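Local coordinates for ssDNA binding protein (Aeropyrum pernix, PDB 4PSN) that probably binds single-stranded DNA, which the protein is thought to entrap in a system of tunnels between its subunits, at residues F124-V129 with E192-L197; L151-L156 with D188-S193. One frame throughout, in Å; residues are numbered along the deposited sequence.

Both contacts pack helix 186-198 against one antiparallel sheet in the C-terminal part of the chain. Contact 1 uses edge strand 125-131. Contact 2 uses strand 146-155, further into the same sheet. Their centres lie about 8 Å apart, and the residues that touch are mostly buried in contact 1 and all buried in contact 2. The chemistry differs. Contact 1 joins valine packing to a hydrogen bond from a backbone NH to a serine. Contact 2 is purely apolar across the interface, and its charged groups lie on the helix itself. The two meet where Val126 CG2 packs on Val190 CG1, at 3.6 Å.

Contact 1: residues F124-V129 with E192-L197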
ATOM      1  N   PHE C 124     -27.461  -9.580 -19.961  1.00 21.94           N
ATOM      2  CA  PHE C 124     -26.396 -10.184 -20.736  1.00 20.47           C
ATOM      3  C   PHE C 124     -26.981 -10.801 -22.003  1.00 24.67           C
ATOM      4  O   PHE C 124     -28.168 -11.142 -22.052  1.00 26.91           O
ATOM      5  CB  PHE C 124     -25.685 -11.281 -19.913  1.00 19.98           C
ATOM      6  CG  PHE C 124     -24.964 -10.757 -18.681  1.00 23.57           C
ATOM      7  CD1 PHE C 124     -23.757 -10.078 -18.803  1.00 18.38           C
ATOM      8  CD2 PHE C 124     -25.494 -10.947 -17.408  1.00 19.12           C
ATOM      9  CE1 PHE C 124     -23.076  -9.601 -17.681  1.00 19.85           C
ATOM     10  CE2 PHE C 124     -24.826 -10.457 -16.274  1.00 20.30           C
ATOM     11  CZ  PHE C 124     -23.615  -9.781 -16.414  1.00 20.41           C
ATOM     12  N   THR C 125     -26.146 -10.934 -23.028  1.00 19.19           N
ATOM     13  CA  THR C 125     -26.486 -11.727 -24.211  1.00 22.84           C
ATOM     14  C   THR C 125     -25.432 -12.838 -24.349  1.00 23.97           C
ATOM     15  O   THR C 125     -24.426 -12.818 -23.661  1.00 23.12           O
ATOM     16  CB  THR C 125     -26.529 -10.857 -25.479  1.00 30.90           C
ATOM     17  OG1 THR C 125     -25.231 -10.298 -25.729  1.00 32.71           O
ATOM     18  CG2 THR C 125     -27.563  -9.712 -25.328  1.00 29.26           C
ATOM     19  N   VAL C 126     -25.659 -13.810 -25.217  1.00 22.48           N
ATOM     20  CA  VAL C 126     -24.722 -14.916 -25.361  1.00 23.98           C
ATOM     21  C   VAL C 126     -24.585 -15.289 -26.817  1.00 30.08           C
ATOM     22  O   VAL C 126     -25.446 -14.959 -27.640  1.00 26.71           O
ATOM     23  CB  VAL C 126     -25.174 -16.198 -24.609  1.00 29.05           C
ATOM     24  CG1 VAL C 126     -25.275 -15.950 -23.102  1.00 25.43           C
ATOM     25  CG2 VAL C 126     -26.481 -16.719 -25.175  1.00 30.63           C
ATOM     26  N   GLU C 127     -23.500 -15.984 -27.127  1.00 26.20           N
ATOM     27  CA  GLU C 127     -23.334 -16.577 -28.444  1.00 33.00           C
ATOM     28  C   GLU C 127     -22.670 -17.925 -28.238  1.00 25.35           C
ATOM     29  O   GLU C 127     -21.678 -18.018 -27.496  1.00 25.07           O
ATOM     30  CB  GLU C 127     -22.464 -15.677 -29.327  1.00 40.59           C
ATOM     31  CG  GLU C 127     -22.681 -15.884 -30.821  1.00 61.50           C
ATOM     32  CD  GLU C 127     -24.115 -15.584 -31.259  1.00 77.19           C
ATOM     33  OE1 GLU C 127     -24.873 -16.543 -31.542  1.00 78.13           O
ATOM     34  OE2 GLU C 127     -24.483 -14.387 -31.324  1.00 83.41           O
ATOM     35  N   LYS C 128     -23.224 -18.960 -28.866  1.00 21.96           N
ATOM     36  CA  LYS C 128     -22.665 -20.299 -28.784  1.00 27.72           C
ATOM     37  C   LYS C 128     -21.256 -20.330 -29.376  1.00 28.84           C
ATOM     38  O   LYS C 128     -21.008 -19.786 -30.457  1.00 28.07           O
ATOM     39  CB  LYS C 128     -23.571 -21.321 -29.486  1.00 29.30           C
ATOM     40  CG  LYS C 128     -23.035 -22.756 -29.432  1.00 29.47           C
ATOM     41  CD  LYS C 128     -24.121 -23.791 -29.710  1.00 37.21           C
ATOM     42  CE  LYS C 128     -24.995 -23.405 -30.894  1.00 53.22           C
ATOM     43  NZ  LYS C 128     -26.030 -24.447 -31.214  1.00 60.42           N
ATOM     44  N   VAL C 129     -20.333 -20.930 -28.632  1.00 23.84           N
ATOM     45  CA  VAL C 129     -18.958 -21.119 -29.078  1.00 29.64           C
ATOM     46  C   VAL C 129     -18.758 -22.505 -29.674  1.00 31.84           C
ATOM     47  O   VAL C 129     -18.151 -22.654 -30.730  1.00 31.64           O
ATOM     48  CB  VAL C 129     -17.969 -21.003 -27.905  1.00 32.06           C
ATOM     49  CG1 VAL C 129     -16.539 -21.269 -28.389  1.00 34.56           C
ATOM     50  CG2 VAL C 129     -18.076 -19.651 -27.252  1.00 32.60           C
ATOM     51  N   GLU C 192     -32.775 -16.814 -22.720  1.00 20.51           N
ATOM     52  CA  GLU C 192     -33.872 -16.281 -21.915  1.00 21.19           C
ATOM     53  C   GLU C 192     -33.544 -16.201 -20.426  1.00 24.89           C
ATOM     54  O   GLU C 192     -34.174 -15.436 -19.702  1.00 27.26           O
ATOM     55  CB  GLU C 192     -35.157 -17.100 -22.172  1.00 19.12           C
ATOM     56  CG  GLU C 192     -35.600 -16.981 -23.626  1.00 24.07           C
ATOM     57  CD  GLU C 192     -36.768 -17.903 -24.012  1.00 26.61           C
ATOM     58  OE1 GLU C 192     -37.203 -18.735 -23.190  1.00 28.32           O
ATOM     59  OE2 GLU C 192     -37.236 -17.780 -25.157  1.00 26.35           O
ATOM     60  N   SER C 193     -32.522 -16.952 -19.993  1.00 21.84           N
ATOM     61  CA  SER C 193     -32.271 -17.195 -18.569  1.00 22.01           C
ATOM     62  C   SER C 193     -30.914 -16.714 -18.052  1.00 21.40           C
ATOM     63  O   SER C 193     -30.716 -16.606 -16.841  1.00 23.43           O
ATOM     64  CB  SER C 193     -32.399 -18.690 -18.267  1.00 27.51           C
ATOM     65  OG  SER C 193     -33.623 -19.204 -18.763  1.00 30.93           O
ATOM     66  N   VAL C 194     -29.982 -16.419 -18.956  1.00 24.80           N
ATOM     67  CA  VAL C 194     -28.635 -16.042 -18.525  1.00 23.86           C
ATOM     68  C   VAL C 194     -28.650 -14.855 -17.574  1.00 22.84           C
ATOM     69  O   VAL C 194     -27.983 -14.887 -16.540  1.00 19.61           O
ATOM     70  CB  VAL C 194     -27.643 -15.806 -19.702  1.00 24.09           C
ATOM     71  CG1 VAL C 194     -28.065 -14.616 -20.556  1.00 23.31           C
ATOM     72  CG2 VAL C 194     -26.234 -15.568 -19.159  1.00 24.57           C
ATOM     73  N   SER C 195     -29.435 -13.829 -17.892  1.00 18.39           N
ATOM     74  CA  SER C 195     -29.484 -12.634 -17.061  1.00 18.43           C
ATOM     75  C   SER C 195     -30.122 -12.943 -15.696  1.00 23.63           C
ATOM     76  O   SER C 195     -29.649 -12.495 -14.661  1.00 20.00           O
ATOM     77  CB  SER C 195     -30.268 -11.521 -17.764  1.00 23.99           C
ATOM     78  OG  SER C 195     -29.729 -11.237 -19.050  1.00 24.41           O
ATOM     79  N   ARG C 196     -31.216 -13.691 -15.711  1.00 26.43           N
ATOM     80  CA  ARG C 196     -31.870 -14.126 -14.480  1.00 27.30           C
ATOM     81  C   ARG C 196     -30.921 -14.963 -13.599  1.00 24.84           C
ATOM     82  O   ARG C 196     -30.848 -14.778 -12.385  1.00 20.91           O
ATOM     83  CB  ARG C 196     -33.129 -14.919 -14.842  1.00 32.31           C
ATOM     84  CG  ARG C 196     -33.719 -15.786 -13.736  1.00 42.04           C
ATOM     85  CD  ARG C 196     -34.260 -14.939 -12.605  1.00 52.37           C
ATOM     86  NE  ARG C 196     -34.414 -13.553 -13.034  1.00 61.92           N
ATOM     87  CZ  ARG C 196     -35.573 -12.903 -13.087  1.00 70.32           C
ATOM     88  NH1 ARG C 196     -35.615 -11.645 -13.506  1.00 73.27           N
ATOM     89  NH2 ARG C 196     -36.695 -13.505 -12.716  1.00 71.68           N
ATOM     90  N   LEU C 197     -30.177 -15.869 -14.217  1.00 20.07           N
ATOM     91  CA  LEU C 197     -29.243 -16.695 -13.468  1.00 21.52           C
ATOM     92  C   LEU C 197     -28.151 -15.865 -12.803  1.00 25.78           C
ATOM     93  O   LEU C 197     -27.817 -16.087 -11.636  1.00 22.53           O
ATOM     94  CB  LEU C 197     -28.644 -17.767 -14.368  1.00 23.42           C
ATOM     95  CG  LEU C 197     -29.614 -18.891 -14.730  1.00 29.39           C
ATOM     96  CD1 LEU C 197     -29.053 -19.763 -15.847  1.00 27.49           C
ATOM     97  CD2 LEU C 197     -29.947 -19.732 -13.498  1.00 30.78           C
TER
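Phe124 and Val126 meet Val194 and Ser195 where helix 186-198 packs on one face of an antiparallel sheet, at strand 125-131. This is an outermost strand of that sheet within this chain. Val126 and Val194 point at each other tip to tip, and their CG1 methyls stand 4.0 Å apart. Val194 CG2 also lies near Val126 CG1, at 4.1 Å. In Val194, CG1 sits between the backbone N and the carbonyl carbon (chi1 65°). That turn brings the same methyl to the backbone of Phe124, with CG1 3.8 Å from Phe124 O. The CB of Phe124 touches it too. One methyl of the helix thus touches both Phe124 and Val126.

The polar part lies beside this. The backbone N of Phe124 donates to Ser195 OG over 3.0 Å, at an N-H...O angle of 155°. Ser195 holds OG beside its own backbone N, anti to the carbonyl carbon, which turns OG to the Phe124 N. The helix is kinked here, since the N atoms of Ser195 and Arg196 make no bond to the turn before. An alanine at Ser195 would take OG away and would probably leave the Phe124 NH without this mate, so that the backbone at Phe124 is less firmly tied to the helix.

The Phe124 side chain turns on to the rest of the core. It touches Ile141 and Pro169, and its ring meets that of Phe198 with the planes at about 60°. From Thr125 on, backbone bonds tie the strand to strand 137-143, beginning with Met142. Across the contact itself, the ring of Phe124 has Ser195 CA at its edge, near the ring plane.

Contact 2: residues L151-L156 with D188-S193; sequences LIVTPL and DFVRES
On the helix whose Val190 packs against Leu151 and Val153, Asp188 OD1 is gripped by both terminal nitrogens of Arg191. The bond from NH1 to OD1 is 2.8 Å long and uses the anti lone pair, while the one from NH2 is weak. Arg191 NH2 also forms a salt bridge with Glu192 OE2 (2.7 Å), which it meets from above the carboxylate plane. Arg185 binds the other oxygen of Asp188, and the network probably balances much of the local charge.

The helix faces the strand with Val190. Leu151 and Val190 reach toward each other tip to tip, and Leu151 CD2 lies 3.8 Å from Val190 CG1. Val153 and Val190 instead slide past each other in opposite directions, with their CG2 methyls 4.0 Å apart. Val190 holds CG1 anti to the backbone N (chi1 170°) and CG2 beside it. CG1 meets Leu151, while CG2 lies against both Leu151 and Val153.

Nearby, Ser193 OG donates to Phe189 O over 2.9 Å. The same OG stands over the centre of the Phe189 ring, 3.4 Å above its plane.

Helix 186-198 covers one face of the sheet here. Tyr139 of strand 137-143 touches Val190, Leu151 and Val153. Val162 and Leu174, from strands 159-166 and 172-180, also pack on Leu151.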
ATOM      1  N   LEU C 151     -20.080 -19.361 -20.269  1.00 17.53           N
ATOM      2  CA  LEU C 151     -21.027 -20.165 -19.543  1.00 19.37           C
ATOM      3  C   LEU C 151     -20.858 -21.553 -20.099  1.00 18.80           C
ATOM      4  O   LEU C 151     -20.617 -21.702 -21.283  1.00 21.68           O
ATOM      5  CB  LEU C 151     -22.415 -19.652 -19.891  1.00 26.84           C
ATOM      6  CG  LEU C 151     -23.588 -20.284 -19.191  1.00 38.12           C
ATOM      7  CD1 LEU C 151     -24.062 -19.321 -18.137  1.00 43.08           C
ATOM      8  CD2 LEU C 151     -24.671 -20.544 -20.201  1.00 41.21           C
ATOM      9  N   ILE C 152     -20.992 -22.571 -19.263  1.00 17.61           N
ATOM     10  CA  ILE C 152     -20.953 -23.928 -19.772  1.00 19.99           C
ATOM     11  C   ILE C 152     -22.179 -24.689 -19.306  1.00 17.39           C
ATOM     12  O   ILE C 152     -22.563 -24.633 -18.142  1.00 17.60           O
ATOM     13  CB  ILE C 152     -19.648 -24.661 -19.366  1.00 21.63           C
ATOM     14  CG1 ILE C 152     -19.650 -26.101 -19.895  1.00 24.24           C
ATOM     15  CG2 ILE C 152     -19.449 -24.635 -17.837  1.00 20.94           C
ATOM     16  CD1 ILE C 152     -18.248 -26.733 -19.844  1.00 23.12           C
ATOM     17  N   VAL C 153     -22.802 -25.397 -20.232  1.00 16.10           N
ATOM     18  CA  VAL C 153     -24.037 -26.101 -19.948  1.00 17.74           C
ATOM     19  C   VAL C 153     -23.871 -27.596 -20.182  1.00 17.48           C
ATOM     20  O   VAL C 153     -23.478 -28.032 -21.272  1.00 20.87           O
ATOM     21  CB  VAL C 153     -25.165 -25.585 -20.869  1.00 22.54           C
ATOM     22  CG1 VAL C 153     -26.467 -26.383 -20.624  1.00 19.22           C
ATOM     23  CG2 VAL C 153     -25.388 -24.102 -20.607  1.00 19.29           C
ATOM     24  N   THR C 154     -24.176 -28.389 -19.165  1.00 18.64           N
ATOM     25  CA  THR C 154     -24.082 -29.838 -19.302  1.00 22.60           C
ATOM     26  C   THR C 154     -25.479 -30.444 -19.341  1.00 20.51           C
ATOM     27  O   THR C 154     -26.184 -30.439 -18.343  1.00 24.88           O
ATOM     28  CB  THR C 154     -23.305 -30.481 -18.118  1.00 32.81           C
ATOM     29  OG1 THR C 154     -22.044 -29.823 -17.943  1.00 32.41           O
ATOM     30  CG2 THR C 154     -23.071 -31.977 -18.374  1.00 31.22           C
ATOM     31  N   PRO C 155     -25.888 -30.958 -20.497  1.00 23.60           N
ATOM     32  CA  PRO C 155     -27.230 -31.534 -20.595  1.00 25.79           C
ATOM     33  C   PRO C 155     -27.315 -32.809 -19.768  1.00 26.22           C
ATOM     34  O   PRO C 155     -26.418 -33.653 -19.802  1.00 26.36           O
ATOM     35  CB  PRO C 155     -27.375 -31.842 -22.096  1.00 29.42           C
ATOM     36  CG  PRO C 155     -26.338 -30.965 -22.768  1.00 28.62           C
ATOM     37  CD  PRO C 155     -25.205 -30.897 -21.800  1.00 29.83           C
ATOM     38  N   LEU C 156     -28.364 -32.924 -18.974  1.00 22.57           N
ATOM     39  CA  LEU C 156     -28.593 -34.161 -18.252  1.00 27.75           C
ATOM     40  C   LEU C 156     -29.733 -34.866 -18.978  1.00 34.09           C
ATOM     41  O   LEU C 156     -29.665 -35.078 -20.182  1.00 45.81           O
ATOM     42  CB  LEU C 156     -28.945 -33.867 -16.798  1.00 30.92           C
ATOM     43  CG  LEU C 156     -27.882 -33.035 -16.067  1.00 30.83           C
ATOM     44  CD1 LEU C 156     -28.388 -32.508 -14.726  1.00 30.59           C
ATOM     45  CD2 LEU C 156     -26.587 -33.828 -15.902  1.00 28.45           C
ATOM     46  N   ASP C 188     -32.283 -21.571 -26.721  1.00 25.53           N
ATOM     47  CA  ASP C 188     -33.362 -20.714 -26.253  1.00 25.68           C
ATOM     48  C   ASP C 188     -33.311 -20.491 -24.737  1.00 22.44           C
ATOM     49  O   ASP C 188     -33.453 -19.372 -24.266  1.00 23.64           O
ATOM     50  CB  ASP C 188     -34.711 -21.303 -26.658  1.00 26.65           C
ATOM     51  CG  ASP C 188     -34.903 -21.319 -28.165  1.00 38.82           C
ATOM     52  OD1 ASP C 188     -34.498 -20.332 -28.818  1.00 32.91           O
ATOM     53  OD2 ASP C 188     -35.447 -22.315 -28.695  1.00 43.59           O
ATOM     54  N   PHE C 189     -33.128 -21.561 -23.972  1.00 22.59           N
ATOM     55  CA  PHE C 189     -33.102 -21.414 -22.529  1.00 21.95           C
ATOM     56  C   PHE C 189     -31.986 -20.466 -22.088  1.00 22.30           C
ATOM     57  O   PHE C 189     -32.187 -19.603 -21.227  1.00 22.14           O
ATOM     58  CB  PHE C 189     -32.943 -22.770 -21.844  1.00 23.80           C
ATOM     59  CG  PHE C 189     -32.817 -22.665 -20.361  1.00 31.19           C
ATOM     60  CD1 PHE C 189     -33.931 -22.790 -19.546  1.00 33.53           C
ATOM     61  CD2 PHE C 189     -31.584 -22.412 -19.778  1.00 29.76           C
ATOM     62  CE1 PHE C 189     -33.810 -22.683 -18.167  1.00 33.49           C
ATOM     63  CE2 PHE C 189     -31.460 -22.300 -18.396  1.00 27.89           C
ATOM     64  CZ  PHE C 189     -32.571 -22.432 -17.596  1.00 28.74           C
ATOM     65  N   VAL C 190     -30.811 -20.598 -22.693  1.00 22.01           N
ATOM     66  CA  VAL C 190     -29.687 -19.750 -22.290  1.00 21.37           C
ATOM     67  C   VAL C 190     -29.940 -18.271 -22.612  1.00 20.72           C
ATOM     68  O   VAL C 190     -29.683 -17.393 -21.789  1.00 23.76           O
ATOM     69  CB  VAL C 190     -28.362 -20.237 -22.898  1.00 23.82           C
ATOM     70  CG1 VAL C 190     -27.265 -19.214 -22.664  1.00 26.98           C
ATOM     71  CG2 VAL C 190     -27.979 -21.567 -22.258  1.00 21.50           C
ATOM     72  N   ARG C 191     -30.459 -17.995 -23.801  1.00 20.02           N
ATOM     73  CA  ARG C 191     -30.823 -16.623 -24.164  1.00 18.57           C
ATOM     74  C   ARG C 191     -31.784 -16.024 -23.122  1.00 21.23           C
ATOM     75  O   ARG C 191     -31.624 -14.881 -22.673  1.00 23.87           O
ATOM     76  CB  ARG C 191     -31.503 -16.611 -25.545  1.00 18.41           C
ATOM     77  CG  ARG C 191     -31.900 -15.200 -26.042  1.00 18.45           C
ATOM     78  CD  ARG C 191     -32.709 -15.309 -27.340  1.00 18.48           C
ATOM     79  NE  ARG C 191     -33.981 -15.976 -27.089  1.00 22.90           N
ATOM     80  CZ  ARG C 191     -34.383 -17.107 -27.662  1.00 24.68           C
ATOM     81  NH1 ARG C 191     -33.635 -17.729 -28.562  1.00 24.46           N
ATOM     82  NH2 ARG C 191     -35.555 -17.615 -27.327  1.00 23.35           N
ATOM     83  N   GLU C 192     -32.775 -16.814 -22.720  1.00 20.51           N
ATOM     84  CA  GLU C 192     -33.872 -16.281 -21.915  1.00 21.19           C
ATOM     85  C   GLU C 192     -33.544 -16.201 -20.426  1.00 24.89           C
ATOM     86  O   GLU C 192     -34.174 -15.436 -19.702  1.00 27.26           O
ATOM     87  CB  GLU C 192     -35.157 -17.100 -22.172  1.00 19.12           C
ATOM     88  CG  GLU C 192     -35.600 -16.981 -23.626  1.00 24.07           C
ATOM     89  CD  GLU C 192     -36.768 -17.903 -24.012  1.00 26.61           C
ATOM     90  OE1 GLU C 192     -37.203 -18.735 -23.190  1.00 28.32           O
ATOM     91  OE2 GLU C 192     -37.236 -17.780 -25.157  1.00 26.35           O
ATOM     92  N   SER C 193     -32.522 -16.952 -19.993  1.00 21.84           N
ATOM     93  CA  SER C 193     -32.271 -17.195 -18.569  1.00 22.01           C
ATOM     94  C   SER C 193     -30.914 -16.714 -18.052  1.00 21.40           C
ATOM     95  O   SER C 193     -30.716 -16.606 -16.841  1.00 23.43           O
ATOM     96  CB  SER C 193     -32.399 -18.690 -18.267  1.00 27.51           C
ATOM     97  OG  SER C 193     -33.623 -19.204 -18.763  1.00 30.93           O
TER